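Long-range contact in solute-binding protein (Thermoactinomyces vulgaris, PDB 2ZYO), which probably binds maltodextrins and cyclodextrins outside the cell for uptake by a sugar transporter, and holds maltotetraose in this crystal: residues 56-68 and 79-93. Residues are numbered along the deposited sequence; the frame is centred on the assembly and turned at random.
Sequences VALLKQQEKLTLD and TWPHDRLGEAVTKGL
Q62 lies across one face of the W80 indole: its CB sits 4.2 Å from the centre of the six-membered ring, over the face, a CH-pi contact. CG stands anti to the backbone N (chi1 -155°) and the chain runs on extended. This carries OE1 over the same face, 3.6 Å from W80 NE1, with amide and ring planes 23° apart. NE2 ends against the first turn of helix 85-90, 3.5 Å from A88 CB. At the ring's edge come Q61 CB, 3.7 Å from W80 CE3, and L65 CD2. Q61 ties helix to strand: its OE1 takes the T79 backbone N-H at 2.8 Å, almost straight though tilted from the carbonyl plane, while its NE2 donates to V56 O. With an alanine at Q61, T79 N would probably lose its side-chain acceptor and V56 O the NE2 donor, leaving the turn before the helix less firmly held. Farther along, L93 wedges its methyls between Q62, L65 and T66, CD1 lying 3.5 Å from Q62 CG; T66 OG1, beside it, bonds back to Q62 O. At the other end L58 CD1 meets T79 CG2 at 3.8 Å, and L59 reaches P81. R84, at the N-cap of helix 85-90, makes weak salt bridges to D83 and E87 and a weak NH2 bond to a bound glucose, linking this contact to the sugar pocket. Within this periplasmic-binding-protein fold, helix 61-71 packs beside strand 77-81 and helix 85-90; strand 278-287 pairs with 77-81, its Y285 meeting the W80 ring, and strand 20-25 flanks Q61 through W24.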
ATOM      1  N   VAL A  56      19.016  -5.171   4.039  1.00 10.42           N
ATOM      2  CA  VAL A  56      18.075  -5.918   4.879  1.00 11.15           C
ATOM      3  C   VAL A  56      16.686  -5.855   4.249  1.00 12.43           C
ATOM      4  O   VAL A  56      16.175  -4.768   3.955  1.00 12.20           O
ATOM      5  CB  VAL A  56      17.990  -5.383   6.338  1.00 11.76           C
ATOM      6  CG1 VAL A  56      17.140  -6.318   7.193  1.00 12.69           C
ATOM      7  CG2 VAL A  56      19.373  -5.221   6.966  1.00 11.39           C
ATOM      8  N   ALA A  57      16.080  -7.023   4.047  1.00 13.86           N
ATOM      9  CA  ALA A  57      14.758  -7.117   3.436  1.00 14.55           C
ATOM     10  C   ALA A  57      13.744  -6.299   4.223  1.00 12.73           C
ATOM     11  O   ALA A  57      13.754  -6.311   5.454  1.00 13.59           O
ATOM     12  CB  ALA A  57      14.319  -8.565   3.354  1.00 15.72           C
ATOM     13  N   LEU A  58      12.881  -5.585   3.505  1.00 13.69           N
ATOM     14  CA  LEU A  58      11.879  -4.715   4.124  1.00 14.04           C
ATOM     15  C   LEU A  58      11.119  -5.381   5.269  1.00 13.75           C
ATOM     16  O   LEU A  58      11.042  -4.832   6.370  1.00 13.36           O
ATOM     17  CB  LEU A  58      10.896  -4.193   3.070  1.00 17.62           C
ATOM     18  CG  LEU A  58      11.076  -2.792   2.472  1.00 21.61           C
ATOM     19  CD1 LEU A  58      12.526  -2.321   2.414  1.00 21.89           C
ATOM     20  CD2 LEU A  58      10.438  -2.754   1.094  1.00 24.15           C
ATOM     21  N   LEU A  59      10.585  -6.574   5.018  1.00 14.38           N
ATOM     22  CA  LEU A  59       9.753  -7.261   6.003  1.00 14.72           C
ATOM     23  C   LEU A  59      10.548  -8.012   7.075  1.00 15.37           C
ATOM     24  O   LEU A  59       9.965  -8.693   7.920  1.00 17.56           O
ATOM     25  CB  LEU A  59       8.736  -8.181   5.313  1.00 16.24           C
ATOM     26  CG  LEU A  59       7.677  -7.495   4.437  1.00 17.18           C
ATOM     27  CD1 LEU A  59       6.755  -8.526   3.809  1.00 18.25           C
ATOM     28  CD2 LEU A  59       6.868  -6.450   5.214  1.00 17.23           C
ATOM     29  N   LYS A  60      11.871  -7.872   7.040  1.00 14.12           N
ATOM     30  CA  LYS A  60      12.743  -8.439   8.068  1.00 13.64           C
ATOM     31  C   LYS A  60      13.342  -7.370   8.980  1.00 13.25           C
ATOM     32  O   LYS A  60      13.906  -7.689  10.030  1.00 13.76           O
ATOM     33  CB  LYS A  60      13.862  -9.261   7.428  1.00 15.06           C
ATOM     34  CG  LYS A  60      13.380 -10.549   6.788  1.00 18.33           C
ATOM     35  CD  LYS A  60      14.540 -11.473   6.478  1.00 21.74           C
ATOM     36  CE  LYS A  60      14.064 -12.740   5.786  1.00 22.72           C
ATOM     37  NZ  LYS A  60      13.237 -13.603   6.679  1.00 24.72           N
ATOM     38  N   GLN A  61      13.206  -6.108   8.583  1.00 12.19           N
ATOM     39  CA  GLN A  61      13.850  -5.002   9.295  1.00 11.97           C
ATOM     40  C   GLN A  61      13.316  -4.777  10.708  1.00 11.64           C
ATOM     41  O   GLN A  61      14.089  -4.493  11.625  1.00 12.08           O
ATOM     42  CB  GLN A  61      13.765  -3.709   8.484  1.00 10.90           C
ATOM     43  CG  GLN A  61      14.693  -3.685   7.281  1.00 11.30           C
ATOM     44  CD  GLN A  61      14.907  -2.295   6.715  1.00 10.21           C
ATOM     45  OE1 GLN A  61      14.737  -1.290   7.409  1.00 10.70           O
ATOM     46  NE2 GLN A  61      15.294  -2.232   5.449  1.00 10.96           N
ATOM     47  N   GLN A  62      12.002  -4.900  10.876  1.00 14.12           N
ATOM     48  CA  GLN A  62      11.375  -4.696  12.177  1.00 15.30           C
ATOM     49  C   GLN A  62      11.884  -5.722  13.196  1.00 15.52           C
ATOM     50  O   GLN A  62      12.260  -5.362  14.316  1.00 16.61           O
ATOM     51  CB  GLN A  62       9.848  -4.734  12.054  1.00 16.76           C
ATOM     52  CG  GLN A  62       9.122  -3.975  13.151  1.00 18.26           C
ATOM     53  CD  GLN A  62       7.652  -3.720  12.856  1.00 18.60           C
ATOM     54  OE1 GLN A  62       7.239  -3.597  11.699  1.00 20.86           O
ATOM     55  NE2 GLN A  62       6.857  -3.616  13.911  1.00 19.82           N
ATOM     56  N   GLU A  63      11.917  -6.991  12.791  1.00 16.19           N
ATOM     57  CA  GLU A  63      12.446  -8.069  13.627  1.00 17.57           C
ATOM     58  C   GLU A  63      13.937  -7.893  13.920  1.00 16.30           C
ATOM     59  O   GLU A  63      14.379  -8.106  15.053  1.00 17.81           O
ATOM     60  CB  GLU A  63      12.193  -9.432  12.974  1.00 21.52           C
ATOM     61  CG  GLU A  63      10.747  -9.906  13.056  1.00 27.83           C
ATOM     62  CD  GLU A  63      10.413 -10.972  12.024  1.00 31.06           C
ATOM     63  OE1 GLU A  63      10.636 -10.732  10.814  1.00 32.11           O
ATOM     64  OE2 GLU A  63       9.913 -12.048  12.419  1.00 33.97           O
ATOM     65  N   LYS A  64      14.706  -7.504  12.902  1.00 14.17           N
ATOM     66  CA  LYS A  64      16.145  -7.311  13.054  1.00 14.06           C
ATOM     67  C   LYS A  64      16.474  -6.150  13.988  1.00 13.58           C
ATOM     68  O   LYS A  64      17.409  -6.240  14.784  1.00 14.51           O
ATOM     69  CB  LYS A  64      16.830  -7.118  11.694  1.00 14.56           C
ATOM     70  CG  LYS A  64      18.354  -7.167  11.756  1.00 15.63           C
ATOM     71  CD  LYS A  64      18.978  -7.031  10.378  1.00 17.66           C
ATOM     72  CE  LYS A  64      20.478  -6.797  10.453  1.00 19.33           C
ATOM     73  NZ  LYS A  64      21.208  -7.918  11.111  1.00 20.43           N
ATOM     74  N   LEU A  65      15.703  -5.067  13.895  1.00 12.02           N
ATOM     75  CA  LEU A  65      15.910  -3.903  14.762  1.00 12.90           C
ATOM     76  C   LEU A  65      15.556  -4.212  16.218  1.00 13.68           C
ATOM     77  O   LEU A  65      16.183  -3.688  17.141  1.00 12.62           O
ATOM     78  CB  LEU A  65      15.119  -2.689  14.260  1.00 12.63           C
ATOM     79  CG  LEU A  65      15.446  -1.329  14.897  1.00 12.60           C
ATOM     80  CD1 LEU A  65      16.879  -0.886  14.587  1.00 14.68           C
ATOM     81  CD2 LEU A  65      14.448  -0.271  14.448  1.00 13.63           C
ATOM     82  N   THR A  66      14.552  -5.068  16.413  1.00 16.00           N
ATOM     83  CA  THR A  66      14.155  -5.518  17.751  1.00 17.85           C
ATOM     84  C   THR A  66      15.318  -6.219  18.466  1.00 17.95           C
ATOM     85  O   THR A  66      15.451  -6.126  19.688  1.00 19.66           O
ATOM     86  CB  THR A  66      12.906  -6.435  17.692  1.00 19.10           C
ATOM     87  OG1 THR A  66      11.875  -5.785  16.941  1.00 20.28           O
ATOM     88  CG2 THR A  66      12.374  -6.736  19.088  1.00 21.85           C
ATOM     89  N   LEU A  67      16.161  -6.901  17.693  1.00 17.13           N
ATOM     90  CA  LEU A  67      17.355  -7.556  18.225  1.00 17.94           C
ATOM     91  C   LEU A  67      18.568  -6.619  18.247  1.00 16.78           C
ATOM     92  O   LEU A  67      19.213  -6.451  19.286  1.00 17.33           O
ATOM     93  CB  LEU A  67      17.672  -8.824  17.418  1.00 19.92           C
ATOM     94  CG  LEU A  67      18.853  -9.706  17.842  1.00 23.26           C
ATOM     95  CD1 LEU A  67      18.557 -10.452  19.139  1.00 25.31           C
ATOM     96  CD2 LEU A  67      19.209 -10.687  16.731  1.00 26.54           C
ATOM     97  N   ASP A  68      18.867  -6.015  17.099  1.00 14.76           N
ATOM     98  CA  ASP A  68      20.089  -5.228  16.922  1.00 14.81           C
ATOM     99  C   ASP A  68      20.060  -3.867  17.607  1.00 13.07           C
ATOM    100  O   ASP A  68      21.096  -3.388  18.066  1.00 12.26           O
ATOM    101  CB  ASP A  68      20.401  -5.041  15.434  1.00 15.33           C
ATOM    102  CG  ASP A  68      20.864  -6.324  14.762  1.00 18.96           C
ATOM    103  OD1 ASP A  68      20.827  -7.399  15.400  1.00 21.77           O
ATOM    104  OD2 ASP A  68      21.269  -6.251  13.585  1.00 19.72           O
ATOM    105  N   THR A  79      13.308   1.109   7.162  1.00  7.62           N
ATOM    106  CA  THR A  79      12.200   1.250   6.223  1.00 10.31           C
ATOM    107  C   THR A  79      11.366  -0.023   6.091  1.00  9.92           C
ATOM    108  O   THR A  79      11.907  -1.127   6.045  1.00 10.63           O
ATOM    109  CB  THR A  79      12.693   1.743   4.828  1.00  9.69           C
ATOM    110  OG1 THR A  79      11.579   1.913   3.946  1.00 10.46           O
ATOM    111  CG2 THR A  79      13.700   0.780   4.210  1.00  9.81           C
ATOM    112  N   TRP A  80      10.045   0.158   6.058  1.00  9.76           N
ATOM    113  CA  TRP A  80       9.078  -0.916   5.796  1.00 11.36           C
ATOM    114  C   TRP A  80       7.708  -0.315   5.461  1.00 10.59           C
ATOM    115  O   TRP A  80       7.466   0.857   5.751  1.00 10.57           O
ATOM    116  CB  TRP A  80       8.979  -1.906   6.969  1.00 11.76           C
ATOM    117  CG  TRP A  80       8.720  -1.305   8.323  1.00 11.45           C
ATOM    118  CD1 TRP A  80       7.532  -0.822   8.796  1.00 13.19           C
ATOM    119  CD2 TRP A  80       9.664  -1.166   9.392  1.00 10.75           C
ATOM    120  NE1 TRP A  80       7.682  -0.376  10.090  1.00 12.89           N
ATOM    121  CE2 TRP A  80       8.983  -0.571  10.478  1.00 11.50           C
ATOM    122  CE3 TRP A  80      11.024  -1.468   9.531  1.00 10.52           C
ATOM    123  CZ2 TRP A  80       9.615  -0.281  11.692  1.00 10.91           C
ATOM    124  CZ3 TRP A  80      11.650  -1.186  10.740  1.00 10.72           C
ATOM    125  CH2 TRP A  80      10.946  -0.595  11.803  1.00 10.31           C
ATOM    126  N   PRO A  81       6.816  -1.105   4.824  1.00 11.31           N
ATOM    127  CA  PRO A  81       5.446  -0.636   4.580  1.00 10.58           C
ATOM    128  C   PRO A  81       4.764  -0.142   5.861  1.00  9.87           C
ATOM    129  O   PRO A  81       4.918  -0.754   6.923  1.00 11.41           O
ATOM    130  CB  PRO A  81       4.749  -1.884   4.034  1.00 10.99           C
ATOM    131  CG  PRO A  81       5.843  -2.657   3.383  1.00 11.52           C
ATOM    132  CD  PRO A  81       7.039  -2.452   4.261  1.00 11.07           C
ATOM    133  N   HIS A  82       4.012   0.952   5.744  1.00  9.65           N
ATOM    134  CA  HIS A  82       3.480   1.684   6.898  1.00 10.97           C
ATOM    135  C   HIS A  82       2.440   0.926   7.724  1.00 11.20           C
ATOM    136  O   HIS A  82       2.158   1.310   8.856  1.00 11.37           O
ATOM    137  CB  HIS A  82       2.872   3.016   6.447  1.00 10.40           C
ATOM    138  CG  HIS A  82       1.440   2.906   6.022  1.00 10.80           C
ATOM    139  ND1 HIS A  82       1.068   2.507   4.756  1.00 10.55           N
ATOM    140  CD2 HIS A  82       0.289   3.123   6.701  1.00  9.83           C
ATOM    141  CE1 HIS A  82      -0.250   2.492   4.671  1.00 11.13           C
ATOM    142  NE2 HIS A  82      -0.747   2.863   5.838  1.00 10.19           N
ATOM    143  N   ASP A  83       1.852  -0.128   7.158  1.00 11.43           N
ATOM    144  CA  ASP A  83       0.757  -0.832   7.835  1.00 12.50           C
ATOM    145  C   ASP A  83       1.186  -1.514   9.140  1.00 12.95           C
ATOM    146  O   ASP A  83       0.344  -1.871   9.964  1.00 14.13           O
ATOM    147  CB  ASP A  83       0.061  -1.824   6.891  1.00 15.42           C
ATOM    148  CG  ASP A  83       1.004  -2.878   6.347  1.00 17.60           C
ATOM    149  OD1 ASP A  83       1.880  -2.527   5.530  1.00 19.41           O
ATOM    150  OD2 ASP A  83       0.854  -4.060   6.722  1.00 22.30           O
ATOM    151  N   ARG A  84       2.495  -1.668   9.331  1.00 13.36           N
ATOM    152  CA  ARG A  84       3.035  -2.269  10.555  1.00 14.23           C
ATOM    153  C   ARG A  84       3.679  -1.227  11.479  1.00 13.55           C
ATOM    154  O   ARG A  84       4.411  -1.576  12.412  1.00 13.81           O
ATOM    155  CB  ARG A  84       4.023  -3.399  10.222  1.00 17.14           C
ATOM    156  CG  ARG A  84       3.475  -4.469   9.268  1.00 21.65           C
ATOM    157  CD  ARG A  84       2.374  -5.312   9.894  1.00 27.53           C
ATOM    158  NE  ARG A  84       1.657  -6.091   8.884  1.00 31.42           N
ATOM    159  CZ  ARG A  84       0.740  -7.018   9.151  1.00 33.15           C
ATOM    160  NH1 ARG A  84       0.412  -7.305  10.405  1.00 34.23           N
ATOM    161  NH2 ARG A  84       0.150  -7.664   8.155  1.00 35.20           N
ATOM    162  N   LEU A  85       3.388   0.048  11.223  1.00 12.56           N
ATOM    163  CA  LEU A  85       3.912   1.150  12.031  1.00 13.65           C
ATOM    164  C   LEU A  85       3.442   1.082  13.484  1.00 13.64           C
ATOM    165  O   LEU A  85       4.225   1.331  14.402  1.00 13.98           O
ATOM    166  CB  LEU A  85       3.524   2.502  11.419  1.00 15.44           C
ATOM    167  CG  LEU A  85       4.101   3.780  12.032  1.00 18.30           C
ATOM    168  CD1 LEU A  85       5.613   3.821  11.875  1.00 20.14           C
ATOM    169  CD2 LEU A  85       3.463   5.006  11.401  1.00 19.58           C
ATOM    170  N   GLY A  86       2.168   0.743  13.679  1.00 14.25           N
ATOM    171  CA  GLY A  86       1.575   0.656  15.012  1.00 15.34           C
ATOM    172  C   GLY A  86       2.302  -0.300  15.932  1.00 16.44           C
ATOM    173  O   GLY A  86       2.591   0.038  17.080  1.00 18.16           O
ATOM    174  N   GLU A  87       2.604  -1.490  15.416  1.00 17.50           N
ATOM    175  CA  GLU A  87       3.384  -2.496  16.140  1.00 19.03           C
ATOM    176  C   GLU A  87       4.748  -1.943  16.556  1.00 19.03           C
ATOM    177  O   GLU A  87       5.182  -2.138  17.690  1.00 20.10           O
ATOM    178  CB  GLU A  87       3.570  -3.751  15.282  1.00 21.95           C
ATOM    179  CG  GLU A  87       2.313  -4.596  15.110  1.00 27.84           C
ATOM    180  CD  GLU A  87       2.364  -5.487  13.880  1.00 31.50           C
ATOM    181  OE1 GLU A  87       3.358  -6.225  13.702  1.00 32.65           O
ATOM    182  OE2 GLU A  87       1.396  -5.454  13.090  1.00 34.39           O
ATOM    183  N   ALA A  88       5.406  -1.243  15.634  1.00 17.59           N
ATOM    184  CA  ALA A  88       6.733  -0.680  15.878  1.00 16.88           C
ATOM    185  C   ALA A  88       6.720   0.431  16.925  1.00 17.41           C
ATOM    186  O   ALA A  88       7.597   0.486  17.790  1.00 17.00           O
ATOM    187  CB  ALA A  88       7.336  -0.176  14.575  1.00 14.52           C
ATOM    188  N   VAL A  89       5.726   1.313  16.843  1.00 16.88           N
ATOM    189  CA  VAL A  89       5.615   2.454  17.753  1.00 18.10           C
ATOM    190  C   VAL A  89       5.293   2.012  19.184  1.00 20.56           C
ATOM    191  O   VAL A  89       5.948   2.448  20.135  1.00 21.26           O
ATOM    192  CB  VAL A  89       4.577   3.496  17.248  1.00 17.79           C
ATOM    193  CG1 VAL A  89       4.293   4.554  18.310  1.00 18.28           C
ATOM    194  CG2 VAL A  89       5.069   4.160  15.966  1.00 19.28           C
ATOM    195  N   THR A  90       4.295   1.141  19.326  1.00 21.14           N
ATOM    196  CA  THR A  90       3.855   0.662  20.640  1.00 23.10           C
ATOM    197  C   THR A  90       4.931  -0.148  21.373  1.00 23.16           C
ATOM    198  O   THR A  90       4.988  -0.133  22.606  1.00 25.13           O
ATOM    199  CB  THR A  90       2.546  -0.164  20.549  1.00 23.10           C
ATOM    200  OG1 THR A  90       2.716  -1.248  19.629  1.00 24.16           O
ATOM    201  CG2 THR A  90       1.389   0.714  20.087  1.00 24.56           C
ATOM    202  N   LYS A  91       5.777  -0.840  20.612  1.00 22.54           N
ATOM    203  CA  LYS A  91       6.870  -1.646  21.170  1.00 22.08           C
ATOM    204  C   LYS A  91       8.152  -0.833  21.382  1.00 20.65           C
ATOM    205  O   LYS A  91       9.159  -1.359  21.868  1.00 21.27           O
ATOM    206  CB  LYS A  91       7.153  -2.862  20.281  1.00 24.25           C
ATOM    207  CG  LYS A  91       6.004  -3.862  20.181  1.00 27.87           C
ATOM    208  CD  LYS A  91       5.973  -4.835  21.349  1.00 30.73           C
ATOM    209  CE  LYS A  91       4.725  -5.706  21.303  1.00 31.40           C
ATOM    210  NZ  LYS A  91       4.664  -6.558  20.079  1.00 32.70           N
ATOM    211  N   GLY A  92       8.101   0.445  21.015  1.00 18.58           N
ATOM    212  CA  GLY A  92       9.201   1.378  21.256  1.00 16.91           C
ATOM    213  C   GLY A  92      10.403   1.181  20.351  1.00 15.69           C
ATOM    214  O   GLY A  92      11.534   1.469  20.746  1.00 14.53           O
ATOM    215  N   LEU A  93      10.158   0.690  19.138  1.00 13.92           N
ATOM    216  CA  LEU A  93      11.216   0.506  18.144  1.00 12.32           C
ATOM    217  C   LEU A  93      11.602   1.812  17.469  1.00 11.78           C
ATOM    218  O   LEU A  93      12.751   1.991  17.050  1.00 11.15           O
ATOM    219  CB  LEU A  93      10.788  -0.496  17.070  1.00 14.47           C
ATOM    220  CG  LEU A  93      11.112  -1.976  17.269  1.00 18.48           C
ATOM    221  CD1 LEU A  93      10.648  -2.754  16.058  1.00 16.78           C
ATOM    222  CD2 LEU A  93      12.603  -2.182  17.489  1.00 17.48           C
TER